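Local coordinates for alpha-1,4-endofucoidanase (Mariniflexile fucanivorans, PDB 6DLH), which hydrolyses fucoidan internally as a retaining glycoside hydrolase of family 107, its catalytic domain here followed by Ig-like domains, and binds calcium, at residues H95-P100 and D128-W133. Residues are numbered along the deposited sequence; the frame is centred on the assembly and turned at random.
Sequences HVAPHP and DPLLSW
Val-96 and Trp-133 pack together at one end of this buried contact. Val-96 CG2 lies 3.7 Å from Trp-133 CZ3, approaching the six-membered part of the indole obliquely. The two side chains cross at about a right angle. Trp-133 CG stands anti to its carbonyl carbon (chi1 -45°), and the indole reaches back over the first helical turn. One ring face lies against Pro-129 O and Leu-130 N. The indole NE1 is hydrogen-bonded to Ile-63 O, and Trp-50 meets the ring edge-to-face. Beside this pair, Ala-97 CB touches Leu-130 CD2 at 3.8 Å.

The other packing is between polar and apolar atoms. Val-96 O faces the Pro-129 ring, 3.4 Å from its CD. Pro-98 CD sits over one face of the Asp-128 carboxylate, 3.3 Å from OD1, and these side chains are also roughly perpendicular.

Asp-128 is also the helix N-cap. Its chi1 of -174° turns CG away from the backbone N and brings OD1 to Leu-131 N. Asp-128 OD1 accepts a weak but nearly straight bond from Leu-131 N (3.3 Å, 167°). OD1 caps its own helix, while OD2 is hydrogen-bonded to Tyr-216 OH on helix 198-216.

Leu-130 and Trp-133 also pack on Leu-83 of strand 80-84. The contact joins the loop after that strand to the capped start of helix 129-139, which leads into the neighbouring parallel strand 143-149, a beta-alpha-beta crossover in the catalytic domain.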
loop_
_atom_site.group_PDB
_atom_site.type_symbol
_atom_site.label_atom_id
_atom_site.label_comp_id
_atom_site.label_asym_id
_atom_site.label_seq_id
_atom_site.Cartn_x
_atom_site.Cartn_y
_atom_site.Cartn_z
ATOM N N HIS A 95 -2.347 -0.567 9.616
ATOM C CA HIS A 95 -1.359 -1.407 8.956
ATOM C C HIS A 95 -1.899 -1.865 7.603
ATOM O O HIS A 95 -3.112 -1.881 7.397
ATOM C CB HIS A 95 -1.023 -2.633 9.822
ATOM C CG HIS A 95 -0.244 -2.316 11.054
ATOM N ND1 HIS A 95 -0.726 -1.467 12.036
ATOM C CD2 HIS A 95 0.965 -2.746 11.477
ATOM C CE1 HIS A 95 0.166 -1.370 12.998
ATOM N NE2 HIS A 95 1.211 -2.149 12.682
ATOM N N VAL A 96 -0.985 -2.263 6.706
ATOM C CA VAL A 96 -1.345 -2.695 5.363
ATOM C C VAL A 96 -1.041 -4.182 5.188
ATOM O O VAL A 96 -1.160 -4.706 4.085
ATOM C CB VAL A 96 -0.649 -1.848 4.278
ATOM C CG1 VAL A 96 -1.005 -0.380 4.387
ATOM C CG2 VAL A 96 0.860 -2.040 4.265
ATOM N N ALA A 97 -0.628 -4.851 6.273
ATOM C CA ALA A 97 -0.317 -6.272 6.245
ATOM C C ALA A 97 -1.054 -6.971 7.384
ATOM O O ALA A 97 -1.211 -6.392 8.456
ATOM C CB ALA A 97 1.173 -6.486 6.335
ATOM N N PRO A 98 -1.537 -8.223 7.197
ATOM C CA PRO A 98 -2.418 -8.855 8.181
ATOM C C PRO A 98 -1.655 -9.427 9.375
ATOM O O PRO A 98 -0.562 -9.977 9.221
ATOM C CB PRO A 98 -3.075 -9.975 7.359
ATOM C CG PRO A 98 -2.003 -10.380 6.366
ATOM C CD PRO A 98 -1.259 -9.098 6.047
ATOM N N HIS A 99 -2.257 -9.281 10.563
ATOM C CA HIS A 99 -1.712 -9.816 11.801
ATOM C C HIS A 99 -2.852 -10.306 12.694
ATOM O O HIS A 99 -3.831 -9.587 12.908
ATOM C CB HIS A 99 -0.829 -8.775 12.512
ATOM C CG HIS A 99 0.161 -9.380 13.450
ATOM N ND1 HIS A 99 -0.160 -9.705 14.756
ATOM C CD2 HIS A 99 1.452 -9.744 13.273
ATOM C CE1 HIS A 99 0.897 -10.238 15.340
ATOM N NE2 HIS A 99 1.900 -10.276 14.450
ATOM N N PRO A 100 -2.749 -11.545 13.234
ATOM C CA PRO A 100 -3.771 -12.111 14.121
ATOM C C PRO A 100 -4.182 -11.194 15.272
ATOM O O PRO A 100 -5.373 -10.968 15.497
ATOM C CB PRO A 100 -3.070 -13.350 14.704
ATOM C CG PRO A 100 -2.088 -13.772 13.631
ATOM C CD PRO A 100 -1.632 -12.476 12.994
ATOM N N ASP A 128 -3.183 -10.132 1.673
ATOM C CA ASP A 128 -1.948 -9.515 2.137
ATOM C C ASP A 128 -1.407 -8.581 1.049
ATOM O O ASP A 128 -0.582 -8.991 0.233
ATOM C CB ASP A 128 -0.900 -10.560 2.537
ATOM C CG ASP A 128 0.337 -9.937 3.164
ATOM O OD1 ASP A 128 0.391 -8.688 3.245
ATOM O OD2 ASP A 128 1.236 -10.694 3.576
ATOM N N PRO A 129 -1.840 -7.299 1.000
ATOM C CA PRO A 129 -1.361 -6.355 -0.018
ATOM C C PRO A 129 0.152 -6.134 -0.020
ATOM O O PRO A 129 0.768 -6.054 -1.079
ATOM C CB PRO A 129 -2.090 -5.047 0.313
ATOM C CG PRO A 129 -3.284 -5.476 1.137
ATOM C CD PRO A 129 -2.824 -6.693 1.909
ATOM N N LEU A 130 0.757 -6.075 1.169
ATOM C CA LEU A 130 2.183 -5.816 1.285
ATOM C C LEU A 130 2.992 -6.910 0.591
ATOM O O LEU A 130 3.929 -6.599 -0.145
ATOM C CB LEU A 130 2.564 -5.677 2.763
ATOM C CG LEU A 130 4.008 -5.261 3.039
ATOM C CD1 LEU A 130 4.356 -3.959 2.327
ATOM C CD2 LEU A 130 4.259 -5.135 4.534
ATOM N N LEU A 131 2.635 -8.181 0.821
ATOM C CA LEU A 131 3.357 -9.286 0.205
ATOM C C LEU A 131 3.270 -9.174 -1.314
ATOM O O LEU A 131 4.227 -9.497 -2.024
ATOM C CB LEU A 131 2.781 -10.627 0.677
ATOM C CG LEU A 131 3.439 -11.875 0.080
ATOM C CD1 LEU A 131 4.932 -11.917 0.374
ATOM C CD2 LEU A 131 2.763 -13.151 0.575
ATOM N N SER A 132 2.106 -8.727 -1.795
ATOM C CA SER A 132 1.911 -8.490 -3.215
ATOM C C SER A 132 2.956 -7.489 -3.724
ATOM O O SER A 132 3.734 -7.798 -4.635
ATOM C CB SER A 132 0.497 -8.038 -3.475
ATOM O OG SER A 132 0.270 -7.890 -4.865
ATOM N N TRP A 133 2.987 -6.306 -3.089
ATOM C CA TRP A 133 3.866 -5.216 -3.484
ATOM C C TRP A 133 5.324 -5.662 -3.396
ATOM O O TRP A 133 6.114 -5.410 -4.312
ATOM C CB TRP A 133 3.614 -3.968 -2.630
ATOM C CG TRP A 133 2.178 -3.596 -2.412
ATOM C CD1 TRP A 133 1.109 -3.879 -3.212
ATOM C CD2 TRP A 133 1.658 -2.812 -1.322
ATOM N NE1 TRP A 133 -0.040 -3.352 -2.681
ATOM C CE2 TRP A 133 0.267 -2.692 -1.520
ATOM C CE3 TRP A 133 2.231 -2.208 -0.195
ATOM C CZ2 TRP A 133 -0.552 -1.990 -0.636
ATOM C CZ3 TRP A 133 1.421 -1.521 0.682
ATOM C CH2 TRP A 133 0.047 -1.419 0.465
#